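Local coordinates for protein oxidoreductase, 2OG-Fe(II) oxygenase family (Burkholderia pseudomallei, PDB 6N1F) that binds an iron ion and probably catalyses oxidation reactions as a member of the 2-oxoglutarate and iron-dependent oxygenase family, at residues N161-F166 / A232-A237; A134-R139 / Y226-G231. All coordinates share one frame; numbering follows the deposited sequence.

In the fold
Both interactions lie toward the periphery of the β-rich fold expected of a 2-oxoglutarate oxygenase, and each is partly buried. Interaction 2 joins the ends of two interior antiparallel strands, 137-147 and 218-227; main-chain bonds, aromatic faces and the Arg-139 guanidinium hold it together. Interaction 1 pairs two loops, 161-166 and the C-terminal tail 232-237, without a main-chain bond between them: stacked amides form its buried part, a salt bridge and a proline its outer part. The chain leaves interaction 2 directly into interaction 1. Their centres are about 11 Å apart, and Glu-165 of interaction 1 bonds to Tyr-136 and Arg-228 of interaction 2.

Interaction 1: N161-F166 / A232-A237; sequences NPDYEF and ANRRAA
Asn-161 and Asn-233 lay their amides one over the other, their planes 25° apart and their side chains running past each other in opposite directions. ND2 of Asn-161 sits 3.1 Å from CG of Asn-233, but the amides do not hydrogen-bond to each other. Each instead uses its oxygen at home: OD1 of Asn-161 accepts from N of Asp-163 (2.9 Å), and OD1 of Asn-233 accepts from N of Arg-235 (2.8 Å). These are two Asx turns facing one another, a role for which the short asparagine side chain is well suited. Both amides are turned the same way on their backbones, CG anti to N (chi1 -175° in Asn-161), which swings OD1 toward the N-H two residues on. The amide nitrogens point to other groups, Asn-161 ND2 to the carboxylate of Asp-96 and Asn-233 ND2 to the carbonyls of Ser-160 and Asp-96, so both ends of each amide are fixed. CB of Asn-161 lies over the centre of the Tyr-164 ring, 3.5 Å above its plane.

Pro-162 suits the second position of the type I turn from Asn-161 to Tyr-164, and its CD lies 4.1 Å from CB of Arg-235. Nearer the solvent, Arg-234 bends at its third torsion (chi3 -41°) to form a salt bridge with Asp-163: NH2 lies 2.9 Å from OD1, on its syn side. NH1 adds a weak bond to OD1. Arg-235 sends its own NE to the carbonyl of Ser-160.

The contact thus fastens the C-terminal tail to the loop between strands 152-153 and 166-171, with Asn-161 about 8 Å from the iron ligand Asp-157, side chain to side chain. Asn-161 and Tyr-164 also touch Arg-139 of strand 137-147, and Tyr-164 stacks on Phe-225 of strand 218-227.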
loop_
_atom_site.group_PDB
_atom_site.type_symbol
_atom_site.label_atom_id
_atom_site.label_comp_id
_atom_site.label_asym_id
_atom_site.label_seq_id
_atom_site.Cartn_x
_atom_site.Cartn_y
_atom_site.Cartn_z
ATOM N N ASN A 161 -5.656 12.717 -3.652
ATOM C CA ASN A 161 -4.637 13.730 -3.425
ATOM C C ASN A 161 -3.697 13.727 -4.623
ATOM O O ASN A 161 -2.984 12.741 -4.848
ATOM C CB ASN A 161 -3.893 13.452 -2.117
ATOM C CG ASN A 161 -2.895 14.547 -1.746
ATOM O OD1 ASN A 161 -2.314 15.203 -2.610
ATOM N ND2 ASN A 161 -2.691 14.741 -0.450
ATOM N N PRO A 162 -3.670 14.804 -5.415
ATOM C CA PRO A 162 -2.845 14.810 -6.632
ATOM C C PRO A 162 -1.353 14.742 -6.375
ATOM O O PRO A 162 -0.590 14.615 -7.338
ATOM C CB PRO A 162 -3.217 16.146 -7.291
ATOM C CG PRO A 162 -3.599 17.014 -6.142
ATOM C CD PRO A 162 -4.328 16.103 -5.194
ATOM N N ASP A 163 -0.908 14.827 -5.123
ATOM C CA ASP A 163 0.512 14.808 -4.800
ATOM C C ASP A 163 1.002 13.445 -4.327
ATOM O O ASP A 163 2.184 13.307 -4.009
ATOM C CB ASP A 163 0.827 15.872 -3.739
ATOM C CG ASP A 163 0.502 17.276 -4.208
ATOM O OD1 ASP A 163 0.951 17.665 -5.307
ATOM O OD2 ASP A 163 -0.221 17.996 -3.486
ATOM N N TYR A 164 0.137 12.436 -4.267
ATOM C CA TYR A 164 0.607 11.092 -3.951
ATOM C C TYR A 164 1.461 10.576 -5.101
ATOM O O TYR A 164 0.997 10.523 -6.243
ATOM C CB TYR A 164 -0.566 10.148 -3.724
ATOM C CG TYR A 164 -1.353 10.347 -2.459
ATOM C CD1 TYR A 164 -0.878 11.132 -1.429
ATOM C CD2 TYR A 164 -2.578 9.723 -2.298
ATOM C CE1 TYR A 164 -1.614 11.295 -0.271
ATOM C CE2 TYR A 164 -3.311 9.873 -1.155
ATOM C CZ TYR A 164 -2.834 10.657 -0.146
ATOM O OH TYR A 164 -3.592 10.789 0.991
ATOM N N GLU A 165 2.703 10.183 -4.810
ATOM C CA GLU A 165 3.588 9.638 -5.837
ATOM C C GLU A 165 3.677 8.124 -5.807
ATOM O O GLU A 165 3.812 7.487 -6.854
ATOM C CB GLU A 165 4.997 10.190 -5.684
ATOM C CG GLU A 165 5.225 11.539 -6.267
ATOM C CD GLU A 165 6.678 11.909 -6.171
ATOM O OE1 GLU A 165 6.978 12.989 -5.626
ATOM O OE2 GLU A 165 7.517 11.091 -6.615
ATOM N N PHE A 166 3.660 7.533 -4.628
ATOM C CA PHE A 166 3.806 6.097 -4.515
ATOM C C PHE A 166 2.861 5.605 -3.448
ATOM O O PHE A 166 2.482 6.338 -2.533
ATOM C CB PHE A 166 5.233 5.663 -4.170
ATOM C CG PHE A 166 6.242 6.017 -5.214
ATOM C CD1 PHE A 166 6.360 5.260 -6.372
ATOM C CD2 PHE A 166 7.077 7.109 -5.038
ATOM C CE1 PHE A 166 7.299 5.593 -7.337
ATOM C CE2 PHE A 166 8.015 7.446 -5.995
ATOM C CZ PHE A 166 8.125 6.691 -7.147
ATOM N N ALA A 232 -1.004 21.104 2.865
ATOM C CA ALA A 232 -2.380 20.646 2.788
ATOM C C ALA A 232 -2.642 19.911 1.476
ATOM O O ALA A 232 -2.000 20.162 0.449
ATOM C CB ALA A 232 -3.349 21.815 2.938
ATOM N N ASN A 233 -3.591 18.978 1.528
ATOM C CA ASN A 233 -4.039 18.246 0.350
ATOM C C ASN A 233 -4.614 19.215 -0.675
ATOM O O ASN A 233 -5.664 19.821 -0.442
ATOM C CB ASN A 233 -5.079 17.195 0.751
ATOM C CG ASN A 233 -5.404 16.230 -0.371
ATOM O OD1 ASN A 233 -5.321 16.577 -1.548
ATOM N ND2 ASN A 233 -5.786 15.008 -0.009
ATOM N N ARG A 234 -3.941 19.366 -1.814
ATOM C CA ARG A 234 -4.460 20.320 -2.793
ATOM C C ARG A 234 -5.714 19.823 -3.517
ATOM O O ARG A 234 -6.161 20.509 -4.451
ATOM C CB ARG A 234 -3.382 20.683 -3.815
ATOM C CG ARG A 234 -2.282 21.582 -3.267
ATOM C CD ARG A 234 -1.571 22.369 -4.374
ATOM N NE ARG A 234 -1.322 21.573 -5.575
ATOM C CZ ARG A 234 -0.481 20.548 -5.627
ATOM N NH1 ARG A 234 0.178 20.182 -4.544
ATOM N NH2 ARG A 234 -0.306 19.876 -6.756
ATOM N N ARG A 235 -6.307 18.686 -3.165
ATOM C CA ARG A 235 -7.615 18.345 -3.707
ATOM C C ARG A 235 -8.672 19.226 -3.053
ATOM O O ARG A 235 -8.758 19.301 -1.823
ATOM C CB ARG A 235 -7.930 16.872 -3.477
ATOM C CG ARG A 235 -9.012 16.319 -4.397
ATOM C CD ARG A 235 -10.158 15.733 -3.598
ATOM N NE ARG A 235 -9.674 14.897 -2.505
ATOM C CZ ARG A 235 -10.463 14.192 -1.701
ATOM N NH1 ARG A 235 -11.779 14.224 -1.876
ATOM N NH2 ARG A 235 -9.938 13.456 -0.727
ATOM N N ALA A 236 -9.466 19.901 -3.878
ATOM C CA ALA A 236 -10.451 20.842 -3.366
ATOM C C ALA A 236 -11.472 20.136 -2.483
ATOM O O ALA A 236 -11.997 19.076 -2.838
ATOM C CB ALA A 236 -11.152 21.548 -4.526
ATOM N N ALA A 237 -11.746 20.729 -1.327
ATOM C CA ALA A 237 -12.733 20.193 -0.398
ATOM C C ALA A 237 -14.133 20.673 -0.761
ATOM O O ALA A 237 -14.833 20.031 -1.544
ATOM C CB ALA A 237 -12.388 20.592 1.030
#

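Interaction 2: A134-R139 / Y226-G231; sequences AEYFIR and YSRHNG
Phe-137 and Ser-227 form an antiparallel hydrogen-bonded pair, with Phe-137 N 2.8 Å from Ser-227 O. The chain then turns back over the Phe-137 ring, with CB of Asn-230 3.6 Å from its centroid and the amide stacked, planes 7° apart. Ile-138 lies alongside Tyr-226 on the other face of the sheet, CG1 3.5 Å from CE1; just before the strand, Tyr-136 takes CG of Arg-228 over one face of its ring, offset toward the rim, in a CH-π contact.

Arg-139 has the length to bridge the turn, bending at its third torsion (chi3 71°) to meet O of Gly-231 end-on with NH1 and NH2, both bonds in the guanidinium plane. NH1 also meets O of His-229 at 2.8 Å, from above its carbonyl plane and not on a lone pair. A salt bridge from NE to Asp-96 helps fix the guanidinium. Ser-227 OG bonds to N of His-229 in an ST turn and to O of Asp-163; Glu-165 hydrogen-bonds Tyr-136 OH through OE2 and forms a salt bridge with Arg-228 NE through OE1.

Strand 218-227 lies between strands 137-147 and 166-171; helix 109-117 covers Ile-138 through Leu-114 and Leu-117.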
loop_
_atom_site.group_PDB
_atom_site.type_symbol
_atom_site.label_atom_id
_atom_site.label_comp_id
_atom_site.label_asym_id
_atom_site.label_seq_id
_atom_site.Cartn_x
_atom_site.Cartn_y
_atom_site.Cartn_z
ATOM N N ALA A 134 15.212 13.336 -2.305
ATOM C CA ALA A 134 14.201 14.195 -1.714
ATOM C C ALA A 134 13.507 13.502 -0.549
ATOM O O ALA A 134 13.378 12.276 -0.503
ATOM C CB ALA A 134 13.175 14.617 -2.763
ATOM N N GLU A 135 13.077 14.314 0.408
ATOM C CA GLU A 135 12.376 13.817 1.578
ATOM C C GLU A 135 10.948 13.433 1.207
ATOM O O GLU A 135 10.220 14.218 0.592
ATOM C CB GLU A 135 12.383 14.896 2.659
ATOM C CG GLU A 135 11.442 14.674 3.827
ATOM C CD GLU A 135 11.724 15.643 4.968
ATOM O OE1 GLU A 135 11.710 15.197 6.133
ATOM O OE2 GLU A 135 11.977 16.844 4.703
ATOM N N TYR A 136 10.548 12.231 1.582
ATOM C CA TYR A 136 9.181 11.780 1.380
ATOM C C TYR A 136 8.465 11.684 2.721
ATOM O O TYR A 136 9.084 11.449 3.765
ATOM C CB TYR A 136 9.138 10.435 0.658
ATOM C CG TYR A 136 9.236 10.541 -0.847
ATOM C CD1 TYR A 136 8.115 10.389 -1.650
ATOM C CD2 TYR A 136 10.449 10.798 -1.468
ATOM C CE1 TYR A 136 8.203 10.480 -3.029
ATOM C CE2 TYR A 136 10.542 10.893 -2.840
ATOM C CZ TYR A 136 9.428 10.737 -3.621
ATOM O OH TYR A 136 9.533 10.834 -4.998
ATOM N N PHE A 137 7.155 11.910 2.679
ATOM C CA PHE A 137 6.293 11.899 3.849
ATOM C C PHE A 137 5.207 10.855 3.664
ATOM O O PHE A 137 4.666 10.704 2.565
ATOM C CB PHE A 137 5.637 13.266 4.069
ATOM C CG PHE A 137 6.612 14.403 4.096
ATOM C CD1 PHE A 137 7.160 14.824 5.291
ATOM C CD2 PHE A 137 6.982 15.044 2.928
ATOM C CE1 PHE A 137 8.063 15.873 5.329
ATOM C CE2 PHE A 137 7.886 16.090 2.955
ATOM C CZ PHE A 137 8.427 16.505 4.161
ATOM N N ILE A 138 4.879 10.149 4.740
ATOM C CA ILE A 138 3.721 9.258 4.740
ATOM C C ILE A 138 2.494 10.116 5.050
ATOM O O ILE A 138 2.342 10.611 6.167
ATOM C CB ILE A 138 3.885 8.119 5.755
ATOM C CG1 ILE A 138 5.071 7.222 5.383
ATOM C CG2 ILE A 138 2.618 7.288 5.846
ATOM C CD1 ILE A 138 5.434 6.182 6.449
ATOM N N ARG A 139 1.615 10.298 4.059
ATOM C CA ARG A 139 0.472 11.186 4.224
ATOM C C ARG A 139 -0.797 10.470 4.656
ATOM O O ARG A 139 -1.677 11.097 5.252
ATOM C CB ARG A 139 0.184 11.931 2.917
ATOM C CG ARG A 139 1.116 13.098 2.621
ATOM C CD ARG A 139 0.602 13.907 1.439
ATOM N NE ARG A 139 -0.593 14.682 1.756
ATOM C CZ ARG A 139 -0.572 15.960 2.133
ATOM N NH1 ARG A 139 0.585 16.603 2.245
ATOM N NH2 ARG A 139 -1.704 16.598 2.395
ATOM N N TYR A 226 2.845 7.923 -0.119
ATOM C CA TYR A 226 4.032 8.757 -0.010
ATOM C C TYR A 226 3.901 9.973 -0.922
ATOM O O TYR A 226 3.497 9.851 -2.084
ATOM C CB TYR A 226 5.292 7.975 -0.405
ATOM C CG TYR A 226 5.989 7.176 0.671
ATOM C CD1 TYR A 226 6.660 7.808 1.708
ATOM C CD2 TYR A 226 6.026 5.789 0.622
ATOM C CE1 TYR A 226 7.336 7.087 2.680
ATOM C CE2 TYR A 226 6.699 5.055 1.603
ATOM C CZ TYR A 226 7.348 5.713 2.625
ATOM O OH TYR A 226 8.013 5.014 3.603
ATOM N N SER A 227 4.254 11.138 -0.391
ATOM C CA SER A 227 4.312 12.381 -1.144
ATOM C C SER A 227 5.532 13.167 -0.682
ATOM O O SER A 227 5.960 13.041 0.466
ATOM C CB SER A 227 3.040 13.217 -0.945
ATOM O OG SER A 227 3.114 14.475 -1.609
ATOM N N ARG A 228 6.101 13.969 -1.585
ATOM C CA ARG A 228 7.098 14.953 -1.177
ATOM C C ARG A 228 6.462 16.210 -0.602
ATOM O O ARG A 228 7.161 17.025 -0.000
ATOM C CB ARG A 228 7.994 15.340 -2.354
ATOM C CG ARG A 228 8.804 14.209 -2.942
ATOM C CD ARG A 228 9.495 14.668 -4.213
ATOM N NE ARG A 228 8.532 15.159 -5.196
ATOM C CZ ARG A 228 8.380 16.437 -5.540
ATOM N NH1 ARG A 228 9.142 17.386 -5.006
ATOM N NH2 ARG A 228 7.465 16.764 -6.440
ATOM N N HIS A 229 5.161 16.384 -0.771
ATOM C CA HIS A 229 4.458 17.532 -0.221
ATOM C C HIS A 229 3.913 17.173 1.148
ATOM O O HIS A 229 3.214 16.167 1.298
ATOM C CB HIS A 229 3.313 17.963 -1.144
ATOM C CG HIS A 229 2.581 19.182 -0.679
ATOM N ND1 HIS A 229 3.216 20.377 -0.409
ATOM C CD2 HIS A 229 1.263 19.398 -0.455
ATOM C CE1 HIS A 229 2.320 21.274 -0.034
ATOM N NE2 HIS A 229 1.129 20.704 -0.050
ATOM N N ASN A 230 4.233 17.990 2.148
ATOM C CA ASN A 230 3.660 17.814 3.471
ATOM C C ASN A 230 2.674 18.918 3.830
ATOM O O ASN A 230 2.150 18.920 4.947
ATOM C CB ASN A 230 4.768 17.725 4.525
ATOM C CG ASN A 230 4.388 16.829 5.697
ATOM O OD1 ASN A 230 3.585 15.899 5.558
ATOM N ND2 ASN A 230 4.974 17.099 6.857
ATOM N N GLY A 231 2.395 19.842 2.916
ATOM C CA GLY A 231 1.363 20.823 3.153
ATOM C C GLY A 231 -0.021 20.220 2.977
ATOM O O GLY A 231 -0.215 19.003 2.930
HETATM O O HOH W 1 10.251 16.865 -0.064
#